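Local coordinates for penicillin-binding protein 2B (Streptococcus pneumoniae, PDB 2WAD), which is thought to form peptide cross-links between adjacent glycan strands of cell-wall peptidoglycan as part of the elongasome, at residues E284-K289 against M293-N298; M88-L93 against Y176-L181; A203-I208 against I215-S220. All coordinates share one frame; numbering follows the deposited sequence.

All three contacts lie in the N-terminal part of the chain, in the dimerisation domain, far from the active-site serine. Contact 1 is a surface β hairpin built on backbone hydrogen bonds, with a zinc ligand beside its turn. Contact 2 is the buried one: two helices meet through leucine and phenylalanine side chains. Contact 3, partly buried, sets helix 199-208 against the edge strand 215-225 through two isoleucines and an alanine. Contacts 2 and 3 touch, Leu181 CD2 lying 4.2 Å from Ile215 CD1, and both Leu181 and Ile215 pack on Phe82 of strand 72-83. Contact 1 lies in a separate three-stranded sheet, with its nearest atoms about 9 Å from contact 2.

Contact 1 (E284-K289 against M293-N298); sequences EIHLDK and MESVEN. Unlike the reference sequence in segment 293-298: Glu297 (reference Asp), Asn298 (reference Thr). With ZN (zinc ion), chain D.
Carbonyl O of His286 takes two N-H groups from the partner strand: Glu294 N at 2.7 Å and, more weakly, Ser295 N. Glu294 and Ser295 thus both face His286, a classic β bulge, and the antiparallel register slips by one residue between His286 and Leu287. Around it, His286 N donates to Ser295 O at 2.8 Å, and Glu297 N to Glu284 O at 2.7 Å. The two strands form a β hairpin whose turn carries a metal site: just past strand 282-287, Asp288 OD2 holds a zinc ion at 1.9 Å, and His290 and Asp292 complete the site. On one face, Glu297 lies along the edge of the His286 imidazole, though the exact placement of the two is doubtful. The Glu284 and Glu297 side chains run side by side, bringing two like charges close together. His286 ND1 is buried here and has no polar partner. On the face of Ile285, its CG2, anti to the backbone N (chi1 -71° for CG1), reaches Met293 SD at 4.0 Å. Beyond the bulge, Leu287 CD2 packs 3.8 Å from Met293 CA. Strand 282-287 is central in a three-stranded antiparallel sheet, 293-298 at one side and 51-55 at the other, and Ile285 and Leu287 rest on Phe187.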
# COMPACT_ATOMS: atom_id res chain seq x y z
N GLU A 284 -32.25 -9.03 19.41
CA GLU A 284 -32.64 -8.48 20.70
C GLU A 284 -33.14 -9.60 21.60
O GLU A 284 -33.96 -10.42 21.20
CB GLU A 284 -33.60 -7.30 20.56
CG GLU A 284 -32.88 -6.05 20.07
CD GLU A 284 -33.72 -4.78 20.06
OE1 GLU A 284 -34.83 -4.77 20.62
OE2 GLU A 284 -33.23 -3.77 19.48
N ILE A 285 -32.59 -9.65 22.81
CA ILE A 285 -32.96 -10.65 23.79
C ILE A 285 -33.97 -10.02 24.75
O ILE A 285 -33.72 -8.96 25.33
CB ILE A 285 -31.72 -11.22 24.54
CG1 ILE A 285 -30.89 -12.11 23.61
CG2 ILE A 285 -32.15 -12.10 25.71
CD1 ILE A 285 -29.95 -11.36 22.74
N HIS A 286 -35.13 -10.66 24.87
CA HIS A 286 -36.21 -10.13 25.69
C HIS A 286 -36.18 -10.77 27.07
O HIS A 286 -36.03 -11.99 27.18
CB HIS A 286 -37.57 -10.32 24.99
CG HIS A 286 -37.76 -9.41 23.82
ND1 HIS A 286 -37.40 -9.76 22.53
CD2 HIS A 286 -38.23 -8.14 23.74
CE1 HIS A 286 -37.65 -8.75 21.71
NE2 HIS A 286 -38.15 -7.76 22.42
N LEU A 287 -36.31 -9.95 28.11
CA LEU A 287 -36.16 -10.39 29.50
C LEU A 287 -37.48 -10.27 30.23
O LEU A 287 -38.28 -9.40 29.88
CB LEU A 287 -35.11 -9.52 30.21
CG LEU A 287 -33.82 -9.29 29.40
CD1 LEU A 287 -32.87 -8.29 30.04
CD2 LEU A 287 -33.10 -10.60 29.11
N ASP A 288 -37.70 -11.15 31.21
CA ASP A 288 -38.84 -11.07 32.11
C ASP A 288 -38.61 -9.98 33.16
O ASP A 288 -37.62 -9.26 33.10
CB ASP A 288 -39.23 -12.44 32.72
CG ASP A 288 -38.29 -12.92 33.83
OD1 ASP A 288 -37.25 -12.26 34.08
OD2 ASP A 288 -38.57 -13.97 34.45
N LYS A 289 -39.51 -9.85 34.12
CA LYS A 289 -39.44 -8.75 35.08
C LYS A 289 -38.24 -8.84 36.02
O LYS A 289 -37.86 -7.84 36.64
CB LYS A 289 -40.72 -8.70 35.91
CG LYS A 289 -40.69 -9.65 37.10
CD LYS A 289 -42.08 -10.07 37.49
CE LYS A 289 -42.63 -11.04 36.47
NZ LYS A 289 -43.63 -11.92 37.14
N MET A 293 -33.62 -14.07 30.78
CA MET A 293 -33.88 -14.29 29.36
C MET A 293 -35.20 -15.01 29.09
O MET A 293 -35.53 -16.01 29.74
CB MET A 293 -32.71 -15.00 28.67
CG MET A 293 -33.10 -15.85 27.48
SD MET A 293 -31.74 -16.05 26.31
CE MET A 293 -30.42 -16.69 27.34
N GLU A 294 -35.96 -14.49 28.14
CA GLU A 294 -37.28 -15.05 27.83
C GLU A 294 -37.45 -15.37 26.34
O GLU A 294 -38.26 -16.23 25.99
CB GLU A 294 -38.37 -14.07 28.24
CG GLU A 294 -39.71 -14.71 28.45
CD GLU A 294 -40.73 -13.70 28.93
OE1 GLU A 294 -40.69 -12.57 28.40
OE2 GLU A 294 -41.52 -14.04 29.83
N SER A 295 -36.68 -14.68 25.50
CA SER A 295 -36.98 -14.58 24.08
C SER A 295 -35.77 -14.09 23.29
O SER A 295 -34.98 -13.27 23.78
CB SER A 295 -38.16 -13.63 23.87
OG SER A 295 -38.86 -13.89 22.67
N VAL A 296 -35.62 -14.59 22.06
CA VAL A 296 -34.52 -14.21 21.18
C VAL A 296 -35.10 -13.68 19.87
O VAL A 296 -35.44 -14.45 18.97
CB VAL A 296 -33.61 -15.43 20.86
CG1 VAL A 296 -32.53 -15.05 19.87
CG2 VAL A 296 -32.99 -16.00 22.13
N GLU A 297 -35.23 -12.36 19.77
CA GLU A 297 -35.80 -11.71 18.59
C GLU A 297 -34.70 -11.12 17.69
O GLU A 297 -33.97 -10.21 18.08
CB GLU A 297 -36.82 -10.64 19.01
CG GLU A 297 -37.43 -9.83 17.87
CD GLU A 297 -37.65 -8.35 18.21
OE1 GLU A 297 -38.54 -7.73 17.59
OE2 GLU A 297 -36.95 -7.79 19.08
N ASN A 298 -34.57 -11.65 16.48
CA ASN A 298 -33.57 -11.15 15.54
C ASN A 298 -34.01 -9.85 14.86
O ASN A 298 -35.20 -9.58 14.70
CB ASN A 298 -33.23 -12.21 14.49
CG ASN A 298 -34.46 -12.70 13.75
OD1 ASN A 298 -35.26 -11.91 13.26
ND2 ASN A 298 -34.61 -14.02 13.66
ZN ZN D . -37.53 -14.43 36.02

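Contact 2 (M88-L93 against Y176-L181); sequences MTATDL and YLFSQL
Leu93, in the first turn of helix 90-100, packs against Phe178 and Leu181 of helix 169-182 in a buried helix-helix interface. The start of the first helix is fixed by a capping box. Thr89, the N-cap, accepts from Asp92 N through OG1 at 3.0 Å in a nearly straight bond (170°), and Thr89 N donates in turn to Asp92 OD2 at 3.1 Å, arriving from above the carboxylate plane. The side chains that meet are apolar, and two backbone carbonyls of helix 90-100 lie against them. A chi1 of 179° extends the Phe178 ring away from its own backbone N and carries it to the first turn of helix 90-100. There the ring turns its CE1 edge to the Ala90 carbonyl, O lying 3.3 Å from CE1 in the ring plane, so the positive rim of the aromatic faces an oxygen. Leu93 CB approaches the same ring obliquely, 3.8 Å from Phe178 CE1, while the methyl of Ala90 only skirts CZ. One turn further along helix 169-182, Leu181 CB lies 4.1 Å from Leu93 CG. The two leucines lie alongside each other, running antiparallel, and CD1 of Leu181 comes to rest 3.6 Å from Leu93 O. Neighbours close the cluster: Leu93 and Leu181 both lie on Phe82 of strand 72-83, and Leu181 also touches Ile96, while Phe178 reaches Lys94. Two helices sharing one aromatic residue of a strand they both cover make an α+β arrangement, helices packed on the antiparallel sheet of strands 72-83, 189-191 and 215-225.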
# COMPACT_ATOMS: atom_id res chain seq x y z
N MET A 88 -24.87 -15.05 35.43
CA MET A 88 -23.66 -15.69 35.95
C MET A 88 -22.85 -14.82 36.91
O MET A 88 -22.38 -13.77 36.52
CB MET A 88 -22.77 -16.13 34.79
CG MET A 88 -23.31 -17.36 34.08
SD MET A 88 -22.58 -17.55 32.47
CE MET A 88 -23.21 -19.17 32.02
N THR A 89 -22.72 -15.25 38.15
CA THR A 89 -21.84 -14.55 39.09
C THR A 89 -20.39 -14.85 38.69
O THR A 89 -20.15 -15.63 37.76
CB THR A 89 -22.07 -14.99 40.55
OG1 THR A 89 -21.92 -16.41 40.65
CG2 THR A 89 -23.46 -14.58 41.05
N ALA A 90 -19.44 -14.22 39.36
CA ALA A 90 -18.02 -14.50 39.12
C ALA A 90 -17.71 -15.93 39.61
O ALA A 90 -16.85 -16.62 39.08
CB ALA A 90 -17.16 -13.48 39.84
N THR A 91 -18.43 -16.33 40.65
CA THR A 91 -18.35 -17.67 41.19
C THR A 91 -18.89 -18.75 40.24
O THR A 91 -18.25 -19.78 40.04
CB THR A 91 -18.99 -17.68 42.58
OG1 THR A 91 -18.25 -16.76 43.40
CG2 THR A 91 -18.93 -19.07 43.22
N ASP A 92 -20.05 -18.51 39.63
CA ASP A 92 -20.52 -19.36 38.53
C ASP A 92 -19.48 -19.45 37.40
O ASP A 92 -19.33 -20.48 36.74
CB ASP A 92 -21.87 -18.87 37.98
CG ASP A 92 -22.98 -18.83 39.03
OD1 ASP A 92 -22.94 -19.58 40.02
OD2 ASP A 92 -23.93 -18.02 38.88
N LEU A 93 -18.73 -18.37 37.17
CA LEU A 93 -17.68 -18.43 36.15
C LEU A 93 -16.49 -19.32 36.53
O LEU A 93 -15.96 -20.05 35.69
CB LEU A 93 -17.21 -17.03 35.76
CG LEU A 93 -17.80 -16.36 34.51
CD1 LEU A 93 -19.15 -16.90 34.09
CD2 LEU A 93 -17.86 -14.83 34.64
N TYR A 176 -6.54 -18.35 34.15
CA TYR A 176 -6.52 -18.08 32.72
C TYR A 176 -7.87 -18.30 32.03
O TYR A 176 -8.33 -17.46 31.27
CB TYR A 176 -5.43 -18.91 32.04
CG TYR A 176 -5.36 -18.68 30.55
CD1 TYR A 176 -4.88 -17.48 30.03
CD2 TYR A 176 -5.78 -19.66 29.66
CE1 TYR A 176 -4.81 -17.27 28.65
CE2 TYR A 176 -5.73 -19.47 28.30
CZ TYR A 176 -5.24 -18.28 27.80
OH TYR A 176 -5.19 -18.11 26.44
N LEU A 177 -8.49 -19.44 32.29
CA LEU A 177 -9.80 -19.79 31.75
C LEU A 177 -10.91 -18.82 32.16
O LEU A 177 -11.62 -18.31 31.29
CB LEU A 177 -10.17 -21.24 32.10
CG LEU A 177 -9.43 -22.27 31.24
CD1 LEU A 177 -9.62 -23.69 31.75
CD2 LEU A 177 -9.72 -22.20 29.73
N PHE A 178 -11.05 -18.58 33.46
CA PHE A 178 -11.90 -17.50 33.99
C PHE A 178 -11.78 -16.19 33.20
O PHE A 178 -12.79 -15.66 32.71
CB PHE A 178 -11.54 -17.28 35.45
CG PHE A 178 -12.32 -16.18 36.10
CD1 PHE A 178 -13.43 -16.48 36.87
CD2 PHE A 178 -11.94 -14.86 35.99
CE1 PHE A 178 -14.16 -15.49 37.50
CE2 PHE A 178 -12.65 -13.85 36.62
CZ PHE A 178 -13.77 -14.17 37.37
N SER A 179 -10.55 -15.68 33.03
CA SER A 179 -10.34 -14.41 32.32
C SER A 179 -11.02 -14.45 30.95
O SER A 179 -11.71 -13.51 30.54
CB SER A 179 -8.85 -14.07 32.21
OG SER A 179 -8.14 -14.41 33.39
N GLN A 180 -10.83 -15.55 30.23
CA GLN A 180 -11.49 -15.76 28.95
C GLN A 180 -13.02 -15.66 29.06
O GLN A 180 -13.64 -14.97 28.27
CB GLN A 180 -11.10 -17.13 28.40
CG GLN A 180 -9.62 -17.31 28.14
CD GLN A 180 -9.18 -16.61 26.89
OE1 GLN A 180 -9.70 -16.86 25.80
NE2 GLN A 180 -8.23 -15.69 27.04
N LEU A 181 -13.62 -16.36 30.03
CA LEU A 181 -15.07 -16.33 30.19
C LEU A 181 -15.58 -14.94 30.60
O LEU A 181 -16.54 -14.42 30.01
CB LEU A 181 -15.57 -17.40 31.17
CG LEU A 181 -15.10 -18.84 30.94
CD1 LEU A 181 -15.36 -19.66 32.16
CD2 LEU A 181 -15.74 -19.47 29.71

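Contact 3 (A203-I208 against I215-S220); sequences AVIASI and ISISTS
Ile205, whose side chain meets Ile217 across the contact, accepts through its carbonyl O the backbone N of Ile208 at 3.2 Å, an i to i-3 bond in the later part of segment 203-208. Helix 199-208 leads through a short connection into strand 215-225 and packs on that strand, forming an α-β unit in which the strand is an edge of its antiparallel sheet. Alternation along the strand sorts the side chains: Ile215 and Ile217 turn toward the helix, whereas Ser216 points away from it. Ser218 OG is hydrogen-bonded to Ser81 OG, and the backbones of Ser216 and Ser218 pair with Ser81 and Val79 of strand 72-83. Side-chain carbons carry most of the contact. In Ile205 a chi1 of -67° keeps CG1 beside the backbone N and turns CG2 to the far side of CB from that N; the CG2 branch is presented to the strand. This methyl sits 3.8 Å from Ile217 CD1 and 3.9 Å from Ile217 CG1, and the two isoleucine side chains are roughly perpendicular. Ile205 also touches Tyr103 in a neighbouring loop, while Ile217 leans on Gln78 of strand 72-83. Beside this pair the helix backbone comes close as well: CG1 of Ile217 lies 4.0 Å from Ala206 N and 4.4 Å from Ala206 CB.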
# COMPACT_ATOMS: atom_id res chain seq x y z
N ALA A 203 -14.47 -34.06 20.46
CA ALA A 203 -15.72 -34.82 20.53
C ALA A 203 -16.09 -35.31 21.93
O ALA A 203 -17.22 -35.75 22.14
CB ALA A 203 -15.73 -35.97 19.53
N VAL A 204 -15.15 -35.26 22.87
CA VAL A 204 -15.45 -35.48 24.28
C VAL A 204 -16.12 -34.23 24.88
O VAL A 204 -17.08 -34.36 25.64
CB VAL A 204 -14.19 -35.85 25.12
CG1 VAL A 204 -14.53 -35.90 26.59
CG2 VAL A 204 -13.60 -37.18 24.67
N ILE A 205 -15.62 -33.04 24.55
CA ILE A 205 -16.27 -31.80 24.98
C ILE A 205 -17.69 -31.70 24.44
O ILE A 205 -18.63 -31.37 25.18
CB ILE A 205 -15.48 -30.53 24.60
CG1 ILE A 205 -14.18 -30.47 25.38
CG2 ILE A 205 -16.32 -29.28 24.92
CD1 ILE A 205 -13.10 -29.64 24.73
N ALA A 206 -17.84 -31.98 23.15
CA ALA A 206 -19.16 -32.03 22.51
C ALA A 206 -20.11 -32.96 23.27
O ALA A 206 -21.32 -32.73 23.30
CB ALA A 206 -19.03 -32.47 21.05
N SER A 207 -19.57 -34.00 23.89
CA SER A 207 -20.40 -34.99 24.57
C SER A 207 -20.80 -34.64 26.01
O SER A 207 -21.76 -35.20 26.54
CB SER A 207 -19.72 -36.37 24.54
OG SER A 207 -18.69 -36.43 25.51
N ILE A 208 -20.07 -33.75 26.67
CA ILE A 208 -20.46 -33.37 28.02
C ILE A 208 -20.71 -31.88 28.22
O ILE A 208 -20.95 -31.45 29.35
CB ILE A 208 -19.49 -33.90 29.11
CG1 ILE A 208 -18.22 -33.05 29.19
CG2 ILE A 208 -19.19 -35.40 28.96
CD1 ILE A 208 -17.20 -33.36 28.17
N ILE A 215 -21.26 -23.23 27.50
CA ILE A 215 -20.16 -23.81 26.74
C ILE A 215 -20.61 -24.75 25.64
O ILE A 215 -21.50 -25.58 25.82
CB ILE A 215 -19.13 -24.51 27.65
CG1 ILE A 215 -18.37 -23.47 28.47
CG2 ILE A 215 -18.15 -25.34 26.80
CD1 ILE A 215 -17.32 -22.74 27.65
N SER A 216 -19.98 -24.62 24.47
CA SER A 216 -20.31 -25.51 23.37
C SER A 216 -19.14 -25.51 22.39
O SER A 216 -18.26 -24.65 22.44
CB SER A 216 -21.60 -25.05 22.67
OG SER A 216 -21.32 -24.06 21.69
N ILE A 217 -19.11 -26.51 21.51
CA ILE A 217 -18.16 -26.51 20.40
C ILE A 217 -18.85 -25.84 19.22
O ILE A 217 -20.04 -26.05 18.99
CB ILE A 217 -17.75 -27.95 20.01
CG1 ILE A 217 -16.96 -28.64 21.14
CG2 ILE A 217 -16.95 -27.96 18.71
CD1 ILE A 217 -15.57 -28.07 21.36
N SER A 218 -18.12 -24.99 18.50
CA SER A 218 -18.57 -24.50 17.20
C SER A 218 -17.36 -24.18 16.33
O SER A 218 -16.21 -24.45 16.71
CB SER A 218 -19.51 -23.29 17.35
OG SER A 218 -18.81 -22.14 17.77
N THR A 219 -17.61 -23.61 15.16
CA THR A 219 -16.57 -23.38 14.17
C THR A 219 -16.31 -21.89 14.01
O THR A 219 -17.26 -21.12 14.00
CB THR A 219 -17.01 -23.91 12.79
OG1 THR A 219 -17.89 -22.96 12.19
CG2 THR A 219 -17.72 -25.27 12.92
N SER A 220 -15.04 -21.51 13.87
CA SER A 220 -14.64 -20.11 13.64
C SER A 220 -13.86 -19.95 12.32
O SER A 220 -14.06 -20.75 11.40
CB SER A 220 -13.81 -19.64 14.84
OG SER A 220 -13.54 -18.25 14.78